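Local coordinates for alkylpurine DNA glycosylase AlkC (Pseudomonas fluorescens, PDB 5VHV), which probably excises alkylated purine bases from DNA as a base-excision-repair glycosylase that works without flipping the damaged nucleotide out of the duplex, at residues Y25-A39 against R52-D64. Residues are numbered along the deposited sequence; the frame is centred on the assembly and turned at random.
Sequences YPAFDAKGFLKHAKA and RVSESLHAVIPLD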
loop_
_atom_site.group_PDB
_atom_site.type_symbol
_atom_site.label_atom_id
_atom_site.label_comp_id
_atom_site.label_asym_id
_atom_site.label_seq_id
_atom_site.Cartn_x
_atom_site.Cartn_y
_atom_site.Cartn_z
ATOM N N TYR A 25 -34.635 -7.841 7.420
ATOM C CA TYR A 25 -35.001 -9.238 7.656
ATOM C C TYR A 25 -35.675 -9.302 9.014
ATOM O O TYR A 25 -35.026 -9.548 10.039
ATOM C CB TYR A 25 -33.764 -10.131 7.602
ATOM C CG TYR A 25 -33.975 -11.602 7.882
ATOM C CD1 TYR A 25 -35.155 -12.255 7.521
ATOM C CD2 TYR A 25 -32.989 -12.338 8.509
ATOM C CE1 TYR A 25 -35.327 -13.609 7.774
ATOM C CE2 TYR A 25 -33.155 -13.697 8.770
ATOM C CZ TYR A 25 -34.318 -14.323 8.395
ATOM O OH TYR A 25 -34.465 -15.681 8.665
ATOM N N PRO A 26 -36.987 -9.063 9.065
ATOM C CA PRO A 26 -37.654 -8.891 10.367
ATOM C C PRO A 26 -37.477 -10.061 11.318
ATOM O O PRO A 26 -37.396 -9.846 12.531
ATOM C CB PRO A 26 -39.124 -8.690 9.967
ATOM C CG PRO A 26 -39.041 -8.024 8.651
ATOM C CD PRO A 26 -37.846 -8.630 7.949
ATOM N N ALA A 27 -37.387 -11.287 10.811
ATOM C CA ALA A 27 -37.228 -12.474 11.641
ATOM C C ALA A 27 -35.777 -12.732 12.056
ATOM O O ALA A 27 -35.484 -13.775 12.645
ATOM C CB ALA A 27 -37.785 -13.695 10.901
ATOM N N PHE A 28 -34.873 -11.797 11.794
ATOM C CA PHE A 28 -33.460 -11.981 12.124
ATOM C C PHE A 28 -33.273 -12.280 13.606
ATOM O O PHE A 28 -33.849 -11.614 14.473
ATOM C CB PHE A 28 -32.689 -10.711 11.756
ATOM C CG PHE A 28 -31.183 -10.767 12.053
ATOM C CD1 PHE A 28 -30.366 -11.750 11.504
ATOM C CD2 PHE A 28 -30.596 -9.803 12.879
ATOM C CE1 PHE A 28 -28.980 -11.785 11.775
ATOM C CE2 PHE A 28 -29.219 -9.830 13.156
ATOM C CZ PHE A 28 -28.412 -10.820 12.599
ATOM N N ASP A 29 -32.417 -13.263 13.896
ATOM C CA ASP A 29 -32.092 -13.629 15.277
ATOM C C ASP A 29 -31.010 -12.675 15.791
ATOM O O ASP A 29 -29.836 -13.013 15.919
ATOM C CB ASP A 29 -31.654 -15.088 15.340
ATOM C CG ASP A 29 -31.317 -15.556 16.750
ATOM O OD1 ASP A 29 -31.585 -14.827 17.723
ATOM O OD2 ASP A 29 -30.763 -16.669 16.888
ATOM N N ALA A 30 -31.429 -11.438 16.092
ATOM C CA ALA A 30 -30.456 -10.437 16.526
ATOM C C ALA A 30 -29.797 -10.839 17.840
ATOM O O ALA A 30 -28.590 -10.636 18.028
ATOM C CB ALA A 30 -31.122 -9.067 16.674
ATOM N N LYS A 31 -30.583 -11.396 18.765
ATOM C CA LYS A 31 -30.043 -11.800 20.058
ATOM C C LYS A 31 -28.980 -12.876 19.890
ATOM O O LYS A 31 -27.932 -12.831 20.542
ATOM C CB LYS A 31 -31.184 -12.288 20.955
ATOM C CG LYS A 31 -30.767 -12.985 22.231
ATOM C CD LYS A 31 -31.981 -13.156 23.164
ATOM C CE LYS A 31 -32.042 -14.549 23.763
ATOM N NZ LYS A 31 -33.216 -14.732 24.680
ATOM N N GLY A 32 -29.238 -13.858 19.023
ATOM C CA GLY A 32 -28.249 -14.894 18.768
ATOM C C GLY A 32 -27.020 -14.354 18.066
ATOM O O GLY A 32 -25.895 -14.765 18.360
ATOM N N PHE A 33 -27.219 -13.408 17.143
ATOM C CA PHE A 33 -26.097 -12.795 16.446
ATOM C C PHE A 33 -25.184 -12.086 17.426
ATOM O O PHE A 33 -23.957 -12.258 17.391
ATOM C CB PHE A 33 -26.612 -11.826 15.384
ATOM C CG PHE A 33 -25.564 -10.868 14.875
ATOM C CD1 PHE A 33 -24.652 -11.267 13.910
ATOM C CD2 PHE A 33 -25.516 -9.563 15.340
ATOM C CE1 PHE A 33 -23.704 -10.382 13.433
ATOM C CE2 PHE A 33 -24.558 -8.679 14.873
ATOM C CZ PHE A 33 -23.648 -9.101 13.913
ATOM N N LEU A 34 -25.774 -11.285 18.322
ATOM C CA LEU A 34 -24.975 -10.526 19.271
ATOM C C LEU A 34 -24.249 -11.455 20.235
ATOM O O LEU A 34 -23.067 -11.239 20.540
ATOM C CB LEU A 34 -25.871 -9.530 20.028
ATOM C CG LEU A 34 -26.351 -8.344 19.168
ATOM C CD1 LEU A 34 -27.410 -7.542 19.906
ATOM C CD2 LEU A 34 -25.193 -7.439 18.770
ATOM N N LYS A 35 -24.936 -12.496 20.723
ATOM C CA LYS A 35 -24.285 -13.447 21.614
ATOM C C LYS A 35 -23.059 -14.062 20.944
ATOM O O LYS A 35 -21.984 -14.166 21.548
ATOM C CB LYS A 35 -25.264 -14.540 22.031
ATOM C CG LYS A 35 -24.669 -15.526 23.007
ATOM C CD LYS A 35 -25.710 -16.558 23.442
ATOM C CE LYS A 35 -25.149 -17.542 24.453
ATOM N NZ LYS A 35 -26.157 -18.599 24.765
ATOM N N HIS A 36 -23.215 -14.482 19.687
ATOM C CA HIS A 36 -22.133 -15.132 18.947
ATOM C C HIS A 36 -20.986 -14.167 18.666
ATOM O O HIS A 36 -19.807 -14.517 18.815
ATOM C CB HIS A 36 -22.717 -15.689 17.645
ATOM C CG HIS A 36 -21.837 -16.671 16.926
ATOM N ND1 HIS A 36 -20.715 -16.283 16.238
ATOM C CD2 HIS A 36 -21.928 -18.014 16.764
ATOM C CE1 HIS A 36 -20.153 -17.333 15.677
ATOM N NE2 HIS A 36 -20.873 -18.399 15.970
ATOM N N ALA A 37 -21.313 -12.951 18.236
ATOM C CA ALA A 37 -20.286 -11.993 17.849
ATOM C C ALA A 37 -19.494 -11.473 19.051
ATOM O O ALA A 37 -18.291 -11.201 18.923
ATOM C CB ALA A 37 -20.928 -10.828 17.106
ATOM N N LYS A 38 -20.129 -11.363 20.219
ATOM C CA LYS A 38 -19.502 -10.705 21.358
ATOM C C LYS A 38 -18.555 -11.600 22.137
ATOM O O LYS A 38 -17.791 -11.090 22.967
ATOM C CB LYS A 38 -20.584 -10.152 22.298
ATOM C CG LYS A 38 -21.286 -8.956 21.694
ATOM C CD LYS A 38 -22.107 -8.163 22.712
ATOM C CE LYS A 38 -23.290 -8.918 23.220
ATOM N NZ LYS A 38 -24.120 -8.068 24.157
ATOM N N ALA A 39 -18.577 -12.908 21.901
ATOM C CA ALA A 39 -17.821 -13.833 22.740
ATOM C C ALA A 39 -16.325 -13.614 22.529
ATOM O O ALA A 39 -15.796 -13.853 21.438
ATOM C CB ALA A 39 -18.225 -15.273 22.425
ATOM N N ARG A 52 -15.461 -12.207 12.304
ATOM C CA ARG A 52 -16.434 -12.702 13.276
ATOM C C ARG A 52 -17.856 -12.268 12.920
ATOM O O ARG A 52 -18.792 -13.063 13.042
ATOM C CB ARG A 52 -16.057 -12.237 14.675
ATOM C CG ARG A 52 -17.094 -12.578 15.783
ATOM C CD ARG A 52 -17.205 -14.077 16.069
ATOM N NE ARG A 52 -16.036 -14.615 16.769
ATOM C CZ ARG A 52 -15.803 -14.489 18.065
ATOM N NH1 ARG A 52 -16.660 -13.818 18.825
ATOM N NH2 ARG A 52 -14.712 -15.016 18.608
ATOM N N VAL A 53 -18.039 -11.037 12.429
ATOM C CA VAL A 53 -19.388 -10.588 12.076
ATOM C C VAL A 53 -19.984 -11.492 10.998
ATOM O O VAL A 53 -21.147 -11.894 11.066
ATOM C CB VAL A 53 -19.374 -9.117 11.627
ATOM C CG1 VAL A 53 -20.720 -8.731 11.035
ATOM C CG2 VAL A 53 -19.022 -8.200 12.807
ATOM N N SER A 54 -19.198 -11.803 9.973
ATOM C CA SER A 54 -19.657 -12.688 8.908
ATOM C C SER A 54 -19.992 -14.075 9.439
ATOM O O SER A 54 -21.039 -14.652 9.096
ATOM C CB SER A 54 -18.581 -12.765 7.815
ATOM O OG SER A 54 -18.792 -13.837 6.922
ATOM N N GLU A 55 -19.126 -14.628 10.290
ATOM C CA GLU A 55 -19.370 -15.941 10.871
ATOM C C GLU A 55 -20.629 -15.938 11.726
ATOM O O GLU A 55 -21.383 -16.916 11.748
ATOM C CB GLU A 55 -18.181 -16.371 11.725
ATOM C CG GLU A 55 -16.905 -16.496 10.935
ATOM C CD GLU A 55 -15.680 -16.611 11.818
ATOM O OE1 GLU A 55 -15.853 -16.658 13.052
ATOM O OE2 GLU A 55 -14.548 -16.679 11.280
ATOM N N SER A 56 -20.832 -14.867 12.487
ATOM C CA SER A 56 -21.991 -14.802 13.365
ATOM C C SER A 56 -23.271 -14.741 12.558
ATOM O O SER A 56 -24.269 -15.384 12.915
ATOM C CB SER A 56 -21.889 -13.587 14.282
ATOM O OG SER A 56 -20.702 -13.641 15.056
ATOM N N LEU A 57 -23.260 -13.979 11.465
ATOM C CA LEU A 57 -24.421 -13.960 10.583
ATOM C C LEU A 57 -24.693 -15.355 10.039
ATOM O O LEU A 57 -25.830 -15.837 10.073
ATOM C CB LEU A 57 -24.212 -12.967 9.439
ATOM C CG LEU A 57 -24.219 -11.496 9.854
ATOM C CD1 LEU A 57 -23.690 -10.647 8.712
ATOM C CD2 LEU A 57 -25.598 -11.048 10.283
ATOM N N HIS A 58 -23.652 -16.032 9.548
ATOM C CA HIS A 58 -23.853 -17.372 9.007
ATOM C C HIS A 58 -24.376 -18.337 10.063
ATOM O O HIS A 58 -25.159 -19.248 9.745
ATOM C CB HIS A 58 -22.553 -17.911 8.408
ATOM C CG HIS A 58 -22.760 -19.131 7.580
ATOM N ND1 HIS A 58 -22.765 -20.405 8.110
ATOM C CD2 HIS A 58 -23.030 -19.265 6.261
ATOM C CE1 HIS A 58 -23.010 -21.272 7.139
ATOM N NE2 HIS A 58 -23.175 -20.607 6.011
ATOM N N ALA A 59 -23.957 -18.159 11.316
ATOM C CA ALA A 59 -24.354 -19.092 12.370
ATOM C C ALA A 59 -25.836 -18.982 12.724
ATOM O O ALA A 59 -26.436 -19.974 13.149
ATOM C CB ALA A 59 -23.507 -18.878 13.620
ATOM N N VAL A 60 -26.454 -17.813 12.556
ATOM C CA VAL A 60 -27.799 -17.601 13.077
ATOM C C VAL A 60 -28.862 -17.401 12.002
ATOM O O VAL A 60 -30.054 -17.364 12.350
ATOM C CB VAL A 60 -27.832 -16.430 14.079
ATOM C CG1 VAL A 60 -26.754 -16.620 15.150
ATOM C CG2 VAL A 60 -27.679 -15.087 13.383
ATOM N N ILE A 61 -28.500 -17.295 10.729
ATOM C CA ILE A 61 -29.461 -17.019 9.663
ATOM C C ILE A 61 -29.913 -18.350 9.064
ATOM O O ILE A 61 -29.083 -19.063 8.475
ATOM C CB ILE A 61 -28.866 -16.109 8.586
ATOM C CG1 ILE A 61 -28.674 -14.703 9.170
ATOM C CG2 ILE A 61 -29.746 -16.091 7.349
ATOM C CD1 ILE A 61 -27.978 -13.697 8.237
ATOM N N PRO A 62 -31.197 -18.697 9.140
ATOM C CA PRO A 62 -31.621 -20.020 8.662
ATOM C C PRO A 62 -31.971 -20.060 7.185
ATOM O O PRO A 62 -32.908 -20.750 6.774
ATOM C CB PRO A 62 -32.858 -20.306 9.519
ATOM C CG PRO A 62 -33.447 -18.956 9.694
ATOM C CD PRO A 62 -32.278 -18.036 9.898
ATOM N N LEU A 63 -31.250 -19.304 6.378
ATOM C CA LEU A 63 -31.499 -19.223 4.950
ATOM C C LEU A 63 -30.289 -19.764 4.203
ATOM O O LEU A 63 -29.184 -19.860 4.749
ATOM C CB LEU A 63 -31.772 -17.776 4.518
ATOM C CG LEU A 63 -32.897 -17.059 5.273
ATOM C CD1 LEU A 63 -32.995 -15.610 4.824
ATOM C CD2 LEU A 63 -34.228 -17.764 5.097
ATOM N N ASP A 64 -30.499 -20.118 2.941
ATOM C CA ASP A 64 -29.382 -20.606 2.149
ATOM C C ASP A 64 -28.528 -19.446 1.649
ATOM O O ASP A 64 -28.752 -18.274 1.975
ATOM C CB ASP A 64 -29.890 -21.487 1.011
ATOM C CG ASP A 64 -30.694 -20.729 -0.038
ATOM O OD1 ASP A 64 -30.653 -19.480 -0.101
ATOM O OD2 ASP A 64 -31.376 -21.411 -0.824
HETATM O O HOH W 1 -31.732 -15.180 11.769
HETATM O O HOH W 2 -31.053 -18.338 14.686
#
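The F33 side chain sits among V53, S56, L57 and V60 as a knob in a hole, and the packing is tight here: its CD1 lies 3.6 Å from S56 CB, while its CE1 meets L57 CD2 obliquely. F33 CG stands anti to the backbone N (chi1 164°), which swings the ring across to helix 52-60 although its CB does not point there. L57 CD2 also meets F28 CZ at 3.7 Å, I61 CG1 lies at the edge of the F28 ring, and V60 packs CG1 against G32 C (3.7 Å) and CG2 against F28. A18 and M21 of helix 11-24 back these two phenylalanines. One turn past F33, H36 fills a second hole, its ND1 donating to S56 OG (2.9 Å) in a bent bond, the hydroxyl lying out of the imidazole plane; S56 OG in turn donates to R52 O, so the hydroxyl between the helices is used twice. Helices 30-38 and 52-60 run roughly antiparallel, at 140°, their axes coming within 8.7 Å, as neighbours in the HEAT-like helical domain expected of a DNA_alkylation-family protein. At the C-terminal end of helix 30-38, R52 bends at chi2 and chi3 to turn its guanidinium to the backbone: NH1 donates to A39 O (2.8 Å, nearly straight at 164°) in the guanidinium plane, with a weak bond to A37 O, and NH2 adds another weak one to A39 O. A leucine here would probably leave the A37 and A39 carbonyls without these donors and the end of helix 30-38 freer to shift. The rim at D29, V60 O and P62 is looser and wetter. V60 O reaches D29 through two waters, one accepting from D29 N, the other donating to D29 OD2, while D29 OD1 caps G32 N (2.9 Å). Beyond them Y25 OH abuts P62 CD at 3.4 Å near the ring plane, and L63 CD1 lies over one face.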